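PDB 5XPC: DNAation factor-related protein 4 from Drosophila melanogaster, which probably acts as an apoptotic DNA endonuclease, here represented by its CIDE domain, which forms higher-order assemblies important for DNA fragmentation. Local coordinates for residues Arg10-Asp16 with Ala68-Val74; Asn28-Leu33 with Ser58-Lys64; Tyr49-Gly54 with Asp78-Asp84. All blocks are in the same frame, centred on the assembly; numbering follows the deposited sequence.

Contact 1 of 3, residues Arg10-Asp16 with Ala68-Val74; sequences RGYKVTD and AQTLFIV
F72 and K13 meet through their backbones in a parallel strand pair: F72 N donates to K13 O at 2.7 Å. Likewise G11 O takes Q69 N, T70 O takes K13 N, F72 O takes T15 N and T15 O takes V74 N. G11 suits its place because a CB there would clash with Q69 NE2. On the buried face, Y12 and F72 lie obliquely, planes at 55°, with Y12 CD2 3.6 Å from F72 CE2 at the edge of the F72 ring. V14 CG1 packs against V74 CG1 at 3.8 Å. On the other face T15 CG2 lies beside I73 CD1, 3.6 Å away. K13, extended beyond CG, runs past Q69, its CE 3.3 Å from Q69 OE1, and a water joins K13 NZ to Q69 O; K13 NZ forms a salt bridge with D53, and Q69 OE1 a hydrogen bond with Y62, both of the second subunit. R10 lays one guanidinium face over A68 CA; its chain turns about the CG-CD bond (chi3 83°), which carries NH1 to Y12 OH at 2.9 Å and NH2 to L66 O. A leucine in place of R10 would probably leave Y12 OH and L66 O without this shared donor group and uncover A68. The face of Y12, V14, F72 and V74 serves the core, while the other is mixed, K13 bringing the charge that meets the second subunit.

Contact 2 of 3, residues Asn28-Leu33 with Ser58-Lys64; sequences NSLEML and SDDEYLK
Two helix N-termini meet here within the ubiquitin-like CIDE-N fold, where L30, in the first turn of helix 30-40, lies against D60, in the first turn of helix 60-65. D60 OD1 accepts L30 N at 2.8 Å, approached from its anti side and 29° out of the carboxylate plane. The other oxygen, D60 OD2, uses its syn lone pair for a salt bridge to K64 NZ, 2.6 Å away. K64 is extended beyond CG, which brings the same NZ across to N28 O at 2.9 Å. Aspartate suits this place because its two oxygens can grip one helix's amide and its own helix's lysine together; the lysine probably offsets the negative charge.

Both helices begin with a side-chain N-cap. S29 OG accepts M32 N at 2.9 Å, and D59 OD1 accepts Y62 N at 2.8 Å, nearly along its C-O axis. For S29, a chi1 of 75° sets OG between the backbone N and the carbonyl carbon, from where it can turn back to the helix's first turn. S29 N, buried by the contact, has no partner in the model.

Leucines close the inner side. L63 splits its two methyls: CD2 sits 3.5 Å from L30 N and near L30 CB, while CD1 lies 4.0 Å from L33 CD2, the two side chains passing at a slant. L30 CD2 reaches instead over the backbone of D59, 3.6 Å from D59 C. L33 continues onto Y12 and V14 of strand 10-15, and D59 OD2 forms a salt bridge with K36 of the third subunit.

Contact 3 of 3, residues Tyr49-Gly54 with Asp78-Asp84; sequences YLASDG and DAVITTD
The Y49 ring has I81 over one face, with I81 CG2 4.3 Å from the ring centroid and 27° off the normal, a CH-pi contact. At the ring's edge, near its plane, lies D78 N, too poorly angled to bond Y49 OH and less certain in position, since D78 is poorly ordered. A79 CB comes obliquely, 3.6 Å from Y49 CZ. The hydroxyl instead receives A79 N at 3.1 Å along an almost straight line, the angle at the hydrogen being 171°, and it is also hydrogen-bonded to G76 O. Tyrosine suits the position because the ring offers I81 an apolar surface while its hydroxyl fastens the start of the 78-84 segment.

I81 shares its branches between two partners. While CG2 is on the ring, CG1 stands between the backbone N and the carbonyl carbon (chi1 71°) and comes 3.5 Å from G54 CA. G54 must be small here: a CB would press on I81 CG1, and the backbone angles of G54 would also jam it against the carbonyl O of D53.

At the far end, D84 N donates to A51 O at 2.8 Å, and T83 CA makes a CA-H...O contact with that same oxygen. T83 CB adds a contact to S52 O at 3.4 Å. The small A51 lets the D84 carboxylate lie close, A51 CB 3.4 Å from D84 OD1, whose charge is met by R19. T83 OG1 caps helix 84-92 by accepting D86 N. The loop between strand 71-75 and helix 84-92 is laid along the end of strand 47-50, outermost in this chain's sheet, and the turn after it, while A51 also packs on L71 and I73 of the neighbouring strand.

Contacts 1 and 3 share the sheet: strand 71-75 lies between strands 10-15 and 47-50, and I73 N to Y49 O, 2.7 Å, is a probable hydrogen bond joining them. Contact 2 packs its helices against the sheet's inner face, with F72 CZ 3.6 Å from L63 CD1 and Y12 CD1 3.7 Å from L33 CD2. Contacts 2 and 3, about 17 Å apart between centres, meet where Y62 OH lies 3.5 Å from L50 CD1. The assembly unites them further: K13 pairs with D53, and Q69 with Y62, of a neighbouring copy, so the side carrying contact 1 meets the side of contacts 2 and 3, consistent with a head-to-tail repeat held by both charge and neutral hydrogen bonds.

Contact 1 of 3, residues Arg10-Asp16 with Ala68-Val74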
loop_
_atom_site.group_PDB
_atom_site.type_symbol
_atom_site.label_atom_id
_atom_site.label_comp_id
_atom_site.label_asym_id
_atom_site.label_seq_id
_atom_site.Cartn_x
_atom_site.Cartn_y
_atom_site.Cartn_z
ATOM N N ARG B 10 7.887 9.917 21.274
ATOM C CA ARG B 10 7.775 10.405 19.909
ATOM C C ARG B 10 6.885 11.638 19.894
ATOM O O ARG B 10 6.041 11.825 20.770
ATOM C CB ARG B 10 7.210 9.340 18.966
ATOM C CG ARG B 10 7.988 8.033 18.998
ATOM C CD ARG B 10 7.216 6.962 18.264
ATOM N NE ARG B 10 7.444 7.046 16.831
ATOM C CZ ARG B 10 6.531 6.769 15.905
ATOM N NH1 ARG B 10 5.301 6.408 16.254
ATOM N NH2 ARG B 10 6.853 6.860 14.625
ATOM N N GLY B 11 7.093 12.486 18.888
ATOM C CA GLY B 11 6.278 13.676 18.718
ATOM C C GLY B 11 5.076 13.404 17.825
ATOM O O GLY B 11 5.193 12.755 16.786
ATOM N N TYR B 12 3.919 13.924 18.243
ATOM C CA TYR B 12 2.666 13.796 17.499
ATOM C C TYR B 12 1.949 15.141 17.485
ATOM O O TYR B 12 2.234 16.024 18.298
ATOM C CB TYR B 12 1.739 12.726 18.114
ATOM C CG TYR B 12 2.349 11.335 18.245
ATOM C CD1 TYR B 12 2.809 10.864 19.471
ATOM C CD2 TYR B 12 2.452 10.490 17.141
ATOM C CE1 TYR B 12 3.361 9.583 19.595
ATOM C CE2 TYR B 12 2.995 9.208 17.258
ATOM C CZ TYR B 12 3.448 8.762 18.482
ATOM O OH TYR B 12 3.989 7.486 18.589
ATOM N N LYS B 13 0.993 15.295 16.565
ATOM C CA LYS B 13 0.191 16.510 16.481
ATOM C C LYS B 13 -1.276 16.163 16.697
ATOM O O LYS B 13 -1.775 15.183 16.129
ATOM C CB LYS B 13 0.381 17.214 15.134
ATOM C CG LYS B 13 1.813 17.712 14.936
ATOM C CD LYS B 13 2.039 18.266 13.538
ATOM C CE LYS B 13 3.496 18.659 13.337
ATOM N NZ LYS B 13 3.668 19.318 12.012
ATOM N N VAL B 14 -1.950 16.962 17.522
ATOM C CA VAL B 14 -3.338 16.725 17.919
ATOM C C VAL B 14 -4.115 18.026 17.810
ATOM O O VAL B 14 -3.664 19.074 18.293
ATOM C CB VAL B 14 -3.437 16.168 19.353
ATOM C CG1 VAL B 14 -4.914 15.982 19.773
ATOM C CG2 VAL B 14 -2.676 14.851 19.469
ATOM N N THR B 15 -5.289 17.958 17.191
ATOM C CA THR B 15 -6.211 19.076 17.181
ATOM C C THR B 15 -7.615 18.514 17.357
ATOM O O THR B 15 -7.815 17.295 17.426
ATOM C CB THR B 15 -6.042 19.902 15.888
ATOM O OG1 THR B 15 -6.802 21.115 15.965
ATOM C CG2 THR B 15 -6.444 19.078 14.648
ATOM N N ASP B 16 -8.593 19.399 17.465
ATOM C CA ASP B 16 -9.973 18.959 17.575
ATOM C C ASP B 16 -10.623 18.993 16.194
ATOM O O ASP B 16 -9.997 19.339 15.188
ATOM C CB ASP B 16 -10.745 19.789 18.608
ATOM C CG ASP B 16 -10.699 21.286 18.341
ATOM O OD1 ASP B 16 -10.326 21.708 17.229
ATOM O OD2 ASP B 16 -11.064 22.051 19.261
ATOM N N ALA B 68 6.219 9.463 13.109
ATOM C CA ALA B 68 6.217 10.593 14.025
ATOM C C ALA B 68 5.676 11.826 13.307
ATOM O O ALA B 68 5.795 11.962 12.085
ATOM C CB ALA B 68 7.625 10.860 14.559
ATOM N N GLN B 69 5.050 12.715 14.078
ATOM C CA GLN B 69 4.403 13.943 13.610
ATOM C C GLN B 69 3.105 13.696 12.842
ATOM O O GLN B 69 2.574 14.633 12.230
ATOM C CB GLN B 69 5.352 14.799 12.757
ATOM C CG GLN B 69 6.691 15.067 13.431
ATOM C CD GLN B 69 6.547 15.892 14.702
ATOM O OE1 GLN B 69 5.593 16.647 14.852
ATOM N NE2 GLN B 69 7.505 15.754 15.618
ATOM N N THR B 70 2.565 12.476 12.866
ATOM C CA THR B 70 1.221 12.243 12.343
ATOM C C THR B 70 0.212 13.131 13.070
ATOM O O THR B 70 0.334 13.366 14.274
ATOM C CB THR B 70 0.843 10.762 12.502
ATOM O OG1 THR B 70 1.655 9.956 11.633
ATOM C CG2 THR B 70 -0.636 10.513 12.163
ATOM N N LEU B 71 -0.773 13.643 12.328
ATOM C CA LEU B 71 -1.810 14.517 12.866
ATOM C C LEU B 71 -3.061 13.719 13.226
ATOM O O LEU B 71 -3.599 12.985 12.388
ATOM C CB LEU B 71 -2.181 15.607 11.857
ATOM C CG LEU B 71 -3.394 16.461 12.255
ATOM C CD1 LEU B 71 -3.142 17.203 13.574
ATOM C CD2 LEU B 71 -3.764 17.452 11.145
ATOM N N PHE B 72 -3.539 13.900 14.462
ATOM C CA PHE B 72 -4.738 13.250 14.974
ATOM C C PHE B 72 -5.806 14.281 15.310
ATOM O O PHE B 72 -5.498 15.401 15.730
ATOM C CB PHE B 72 -4.437 12.419 16.239
ATOM C CG PHE B 72 -3.353 11.395 16.046
ATOM C CD1 PHE B 72 -3.610 10.224 15.357
ATOM C CD2 PHE B 72 -2.082 11.602 16.563
ATOM C CE1 PHE B 72 -2.601 9.274 15.160
ATOM C CE2 PHE B 72 -1.076 10.660 16.373
ATOM C CZ PHE B 72 -1.342 9.496 15.674
ATOM N N ILE B 73 -7.068 13.888 15.116
ATOM C CA ILE B 73 -8.220 14.566 15.699
ATOM C C ILE B 73 -8.589 13.836 16.982
ATOM O O ILE B 73 -8.785 12.610 16.969
ATOM C CB ILE B 73 -9.420 14.575 14.736
ATOM C CG1 ILE B 73 -9.003 15.072 13.349
ATOM C CG2 ILE B 73 -10.584 15.387 15.339
ATOM C CD1 ILE B 73 -8.490 16.480 13.353
ATOM N N VAL B 74 -8.698 14.565 18.090
ATOM C CA VAL B 74 -9.223 13.987 19.322
ATOM C C VAL B 74 -10.709 14.310 19.403
ATOM O O VAL B 74 -11.124 15.451 19.152
ATOM C CB VAL B 74 -8.463 14.479 20.567
ATOM C CG1 VAL B 74 -8.555 16.000 20.727
ATOM C CG2 VAL B 74 -8.974 13.747 21.823
HETATM O O HOH W 1 3.208 16.649 10.448
#

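Contact 2 of 3, residues Asn28-Leu33 with Ser58-Lys64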
loop_
_atom_site.group_PDB
_atom_site.type_symbol
_atom_site.label_atom_id
_atom_site.label_comp_id
_atom_site.label_asym_id
_atom_site.label_seq_id
_atom_site.Cartn_x
_atom_site.Cartn_y
_atom_site.Cartn_z
ATOM N N ASN B 28 4.943 8.382 24.719
ATOM C CA ASN B 28 5.536 7.070 24.506
ATOM C C ASN B 28 4.496 5.956 24.507
ATOM O O ASN B 28 4.865 4.781 24.499
ATOM C CB ASN B 28 6.620 6.798 25.558
ATOM C CG ASN B 28 6.076 6.756 26.977
ATOM O OD1 ASN B 28 4.868 6.789 27.196
ATOM N ND2 ASN B 28 6.975 6.660 27.950
ATOM N N SER B 29 3.207 6.298 24.533
ATOM C CA SER B 29 2.142 5.305 24.481
ATOM C C SER B 29 0.859 6.004 24.059
ATOM O O SER B 29 0.717 7.223 24.204
ATOM C CB SER B 29 1.943 4.605 25.833
ATOM O OG SER B 29 1.268 5.463 26.747
ATOM N N LEU B 30 -0.078 5.211 23.536
ATOM C CA LEU B 30 -1.392 5.753 23.218
ATOM C C LEU B 30 -2.089 6.257 24.479
ATOM O O LEU B 30 -2.725 7.320 24.464
ATOM C CB LEU B 30 -2.238 4.691 22.516
ATOM C CG LEU B 30 -3.679 5.065 22.174
ATOM C CD1 LEU B 30 -3.711 6.286 21.261
ATOM C CD2 LEU B 30 -4.391 3.871 21.523
ATOM N N GLU B 31 -1.972 5.509 25.581
ATOM C CA GLU B 31 -2.550 5.947 26.850
ATOM C C GLU B 31 -2.048 7.335 27.236
ATOM O O GLU B 31 -2.837 8.218 27.603
ATOM C CB GLU B 31 -2.223 4.934 27.946
ATOM C CG GLU B 31 -2.610 5.390 29.337
ATOM C CD GLU B 31 -2.372 4.321 30.388
ATOM O OE1 GLU B 31 -1.520 3.435 30.159
ATOM O OE2 GLU B 31 -3.046 4.366 31.440
ATOM N N MET B 32 -0.732 7.545 27.153
ATOM C CA MET B 32 -0.165 8.853 27.476
ATOM C C MET B 32 -0.631 9.927 26.494
ATOM O O MET B 32 -0.932 11.060 26.898
ATOM C CB MET B 32 1.363 8.778 27.490
ATOM C CG MET B 32 2.027 10.147 27.674
ATOM S SD MET B 32 3.833 10.133 27.738
ATOM C CE MET B 32 4.137 9.210 29.249
ATOM N N LEU B 33 -0.676 9.607 25.197
ATOM C CA LEU B 33 -1.051 10.620 24.216
ATOM C C LEU B 33 -2.486 11.071 24.428
ATOM O O LEU B 33 -2.789 12.268 24.344
ATOM C CB LEU B 33 -0.870 10.094 22.793
ATOM C CG LEU B 33 -1.159 11.084 21.658
ATOM C CD1 LEU B 33 -0.424 12.418 21.886
ATOM C CD2 LEU B 33 -0.740 10.484 20.303
ATOM N N SER B 58 -6.814 2.395 17.177
ATOM C CA SER B 58 -7.484 1.473 18.093
ATOM C C SER B 58 -6.577 0.926 19.194
ATOM O O SER B 58 -7.093 0.487 20.227
ATOM C CB SER B 58 -8.114 0.301 17.330
ATOM O OG SER B 58 -7.125 -0.609 16.872
ATOM N N ASP B 59 -5.256 0.933 19.021
ATOM C CA ASP B 59 -4.395 0.355 20.049
ATOM C C ASP B 59 -3.000 0.957 19.936
ATOM O O ASP B 59 -2.667 1.635 18.963
ATOM C CB ASP B 59 -4.356 -1.195 19.982
ATOM C CG ASP B 59 -3.928 -1.761 18.610
ATOM O OD1 ASP B 59 -3.167 -1.109 17.864
ATOM O OD2 ASP B 59 -4.334 -2.908 18.295
ATOM N N ASP B 60 -2.196 0.717 20.973
ATOM C CA ASP B 60 -0.848 1.275 21.026
ATOM C C ASP B 60 -0.004 0.801 19.850
ATOM O O ASP B 60 0.824 1.556 19.322
ATOM C CB ASP B 60 -0.186 0.887 22.346
ATOM C CG ASP B 60 1.102 1.636 22.593
ATOM O OD1 ASP B 60 1.092 2.881 22.514
ATOM O OD2 ASP B 60 2.132 0.974 22.848
ATOM N N GLU B 61 -0.199 -0.450 19.428
ATOM C CA GLU B 61 0.600 -0.993 18.336
ATOM C C GLU B 61 0.351 -0.224 17.047
ATOM O O GLU B 61 1.292 0.061 16.293
ATOM C CB GLU B 61 0.299 -2.481 18.150
ATOM C CG GLU B 61 0.725 -3.360 19.323
ATOM C CD GLU B 61 -0.203 -3.233 20.535
ATOM O OE1 GLU B 61 -1.388 -2.882 20.359
ATOM O OE2 GLU B 61 0.256 -3.486 21.667
ATOM N N TYR B 62 -0.906 0.147 16.789
ATOM C CA TYR B 62 -1.192 0.968 15.620
ATOM C C TYR B 62 -0.530 2.336 15.737
ATOM O O TYR B 62 0.086 2.814 14.779
ATOM C CB TYR B 62 -2.701 1.129 15.398
ATOM C CG TYR B 62 -2.948 1.835 14.081
ATOM C CD1 TYR B 62 -2.720 1.181 12.874
ATOM C CD2 TYR B 62 -3.337 3.172 14.042
ATOM C CE1 TYR B 62 -2.905 1.824 11.659
ATOM C CE2 TYR B 62 -3.526 3.828 12.832
ATOM C CZ TYR B 62 -3.300 3.145 11.641
ATOM O OH TYR B 62 -3.484 3.785 10.435
ATOM N N LEU B 63 -0.667 2.994 16.894
ATOM C CA LEU B 63 -0.036 4.300 17.084
ATOM C C LEU B 63 1.450 4.247 16.752
ATOM O O LEU B 63 1.978 5.103 16.030
ATOM C CB LEU B 63 -0.229 4.790 18.522
ATOM C CG LEU B 63 0.574 6.069 18.834
ATOM C CD1 LEU B 63 0.012 7.228 18.049
ATOM C CD2 LEU B 63 0.552 6.419 20.319
ATOM N N LYS B 64 2.141 3.235 17.259
ATOM C CA LYS B 64 3.582 3.189 17.058
ATOM C C LYS B 64 3.966 2.754 15.655
ATOM O O LYS B 64 5.134 2.894 15.275
ATOM C CB LYS B 64 4.198 2.296 18.132
ATOM C CG LYS B 64 4.204 3.048 19.465
ATOM C CD LYS B 64 4.438 2.186 20.677
ATOM C CE LYS B 64 4.512 3.080 21.915
ATOM N NZ LYS B 64 4.306 2.315 23.180
#

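Contact 3 of 3, residues Tyr49-Gly54 with Asp78-Asp84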
loop_
_atom_site.group_PDB
_atom_site.type_symbol
_atom_site.label_atom_id
_atom_site.label_comp_id
_atom_site.label_asym_id
_atom_site.label_seq_id
_atom_site.Cartn_x
_atom_site.Cartn_y
_atom_site.Cartn_z
ATOM N N TYR B 49 -8.226 9.909 16.214
ATOM C CA TYR B 49 -8.560 9.523 14.853
ATOM C C TYR B 49 -7.580 10.193 13.908
ATOM O O TYR B 49 -7.193 11.341 14.132
ATOM C CB TYR B 49 -9.973 9.955 14.482
ATOM C CG TYR B 49 -11.045 9.455 15.426
ATOM C CD1 TYR B 49 -11.282 10.092 16.636
ATOM C CD2 TYR B 49 -11.823 8.347 15.099
ATOM C CE1 TYR B 49 -12.291 9.632 17.514
ATOM C CE2 TYR B 49 -12.828 7.883 15.959
ATOM C CZ TYR B 49 -13.050 8.526 17.164
ATOM O OH TYR B 49 -14.047 8.073 18.026
ATOM N N LEU B 50 -7.209 9.496 12.839
ATOM C CA LEU B 50 -6.354 10.106 11.825
ATOM C C LEU B 50 -7.081 11.270 11.160
ATOM O O LEU B 50 -8.215 11.121 10.702
ATOM C CB LEU B 50 -5.966 9.068 10.773
ATOM C CG LEU B 50 -5.065 7.922 11.227
ATOM C CD1 LEU B 50 -4.806 6.998 10.046
ATOM C CD2 LEU B 50 -3.749 8.482 11.759
ATOM N N ALA B 51 -6.424 12.436 11.096
ATOM C CA ALA B 51 -7.024 13.558 10.375
ATOM C C ALA B 51 -7.126 13.276 8.878
ATOM O O ALA B 51 -8.004 13.829 8.204
ATOM C CB ALA B 51 -6.219 14.843 10.613
ATOM N N SER B 52 -6.255 12.410 8.350
ATOM C CA SER B 52 -6.254 12.127 6.915
ATOM C C SER B 52 -7.550 11.457 6.469
ATOM O O SER B 52 -8.188 11.902 5.510
ATOM C CB SER B 52 -5.057 11.251 6.552
ATOM O OG SER B 52 -5.077 10.052 7.299
ATOM N N ASP B 53 -7.955 10.375 7.146
ATOM C CA ASP B 53 -9.116 9.618 6.698
ATOM C C ASP B 53 -10.108 9.267 7.800
ATOM O O ASP B 53 -11.086 8.567 7.524
ATOM C CB ASP B 53 -8.666 8.329 5.989
ATOM C CG ASP B 53 -7.804 7.442 6.874
ATOM O OD1 ASP B 53 -7.767 7.673 8.101
ATOM O OD2 ASP B 53 -7.163 6.505 6.345
ATOM N N GLY B 54 -9.888 9.716 9.032
ATOM C CA GLY B 54 -10.858 9.497 10.087
ATOM C C GLY B 54 -10.808 8.136 10.746
ATOM O O GLY B 54 -11.676 7.835 11.569
ATOM N N ASP B 78 -16.919 6.768 18.595
ATOM C CA ASP B 78 -17.545 6.433 17.320
ATOM C C ASP B 78 -17.704 7.678 16.464
ATOM O O ASP B 78 -18.708 7.846 15.763
ATOM C CB ASP B 78 -18.898 5.745 17.540
ATOM C CG ASP B 78 -18.857 4.708 18.656
ATOM O OD1 ASP B 78 -19.393 4.983 19.755
ATOM O OD2 ASP B 78 -18.280 3.622 18.434
ATOM N N ALA B 79 -16.709 8.558 16.524
ATOM C CA ALA B 79 -16.847 9.879 15.940
ATOM C C ALA B 79 -16.736 9.805 14.425
ATOM O O ALA B 79 -16.023 8.958 13.876
ATOM C CB ALA B 79 -15.783 10.811 16.503
ATOM N N VAL B 80 -17.473 10.681 13.752
ATOM C CA VAL B 80 -17.289 10.940 12.330
ATOM C C VAL B 80 -16.540 12.265 12.245
ATOM O O VAL B 80 -17.123 13.350 12.346
ATOM C CB VAL B 80 -18.616 10.960 11.569
ATOM C CG1 VAL B 80 -18.393 11.413 10.133
ATOM C CG2 VAL B 80 -19.251 9.567 11.594
ATOM N N ILE B 81 -15.262 12.187 12.116
ATOM C CA ILE B 81 -14.467 13.398 12.094
ATOM C C ILE B 81 -14.444 13.919 10.668
ATOM O O ILE B 81 -14.648 13.177 9.699
ATOM C CB ILE B 81 -13.054 13.141 12.661
ATOM C CG1 ILE B 81 -12.226 12.290 11.706
ATOM C CG2 ILE B 81 -13.152 12.437 14.018
ATOM C CD1 ILE B 81 -11.302 13.077 10.806
ATOM N N THR B 82 -14.224 15.219 10.544
ATOM C CA THR B 82 -14.016 15.847 9.250
ATOM C C THR B 82 -12.566 15.627 8.846
ATOM O O THR B 82 -11.651 16.044 9.565
ATOM C CB THR B 82 -14.338 17.339 9.332
ATOM O OG1 THR B 82 -15.594 17.518 9.997
ATOM C CG2 THR B 82 -14.424 17.952 7.947
ATOM N N THR B 83 -12.354 14.945 7.724
ATOM C CA THR B 83 -11.001 14.705 7.235
ATOM C C THR B 83 -10.337 16.017 6.816
ATOM O O THR B 83 -10.995 17.046 6.632
ATOM C CB THR B 83 -11.021 13.742 6.049
ATOM O OG1 THR B 83 -11.774 14.330 4.979
ATOM C CG2 THR B 83 -11.661 12.410 6.448
ATOM N N ASP B 84 -9.010 15.969 6.674
ATOM C CA ASP B 84 -8.264 17.124 6.169
ATOM C C ASP B 84 -8.843 17.624 4.850
ATOM O O ASP B 84 -9.065 18.828 4.668
ATOM C CB ASP B 84 -6.786 16.769 5.985
ATOM C CG ASP B 84 -6.021 16.722 7.292
ATOM O OD1 ASP B 84 -6.502 17.296 8.294
ATOM O OD2 ASP B 84 -4.923 16.121 7.310
#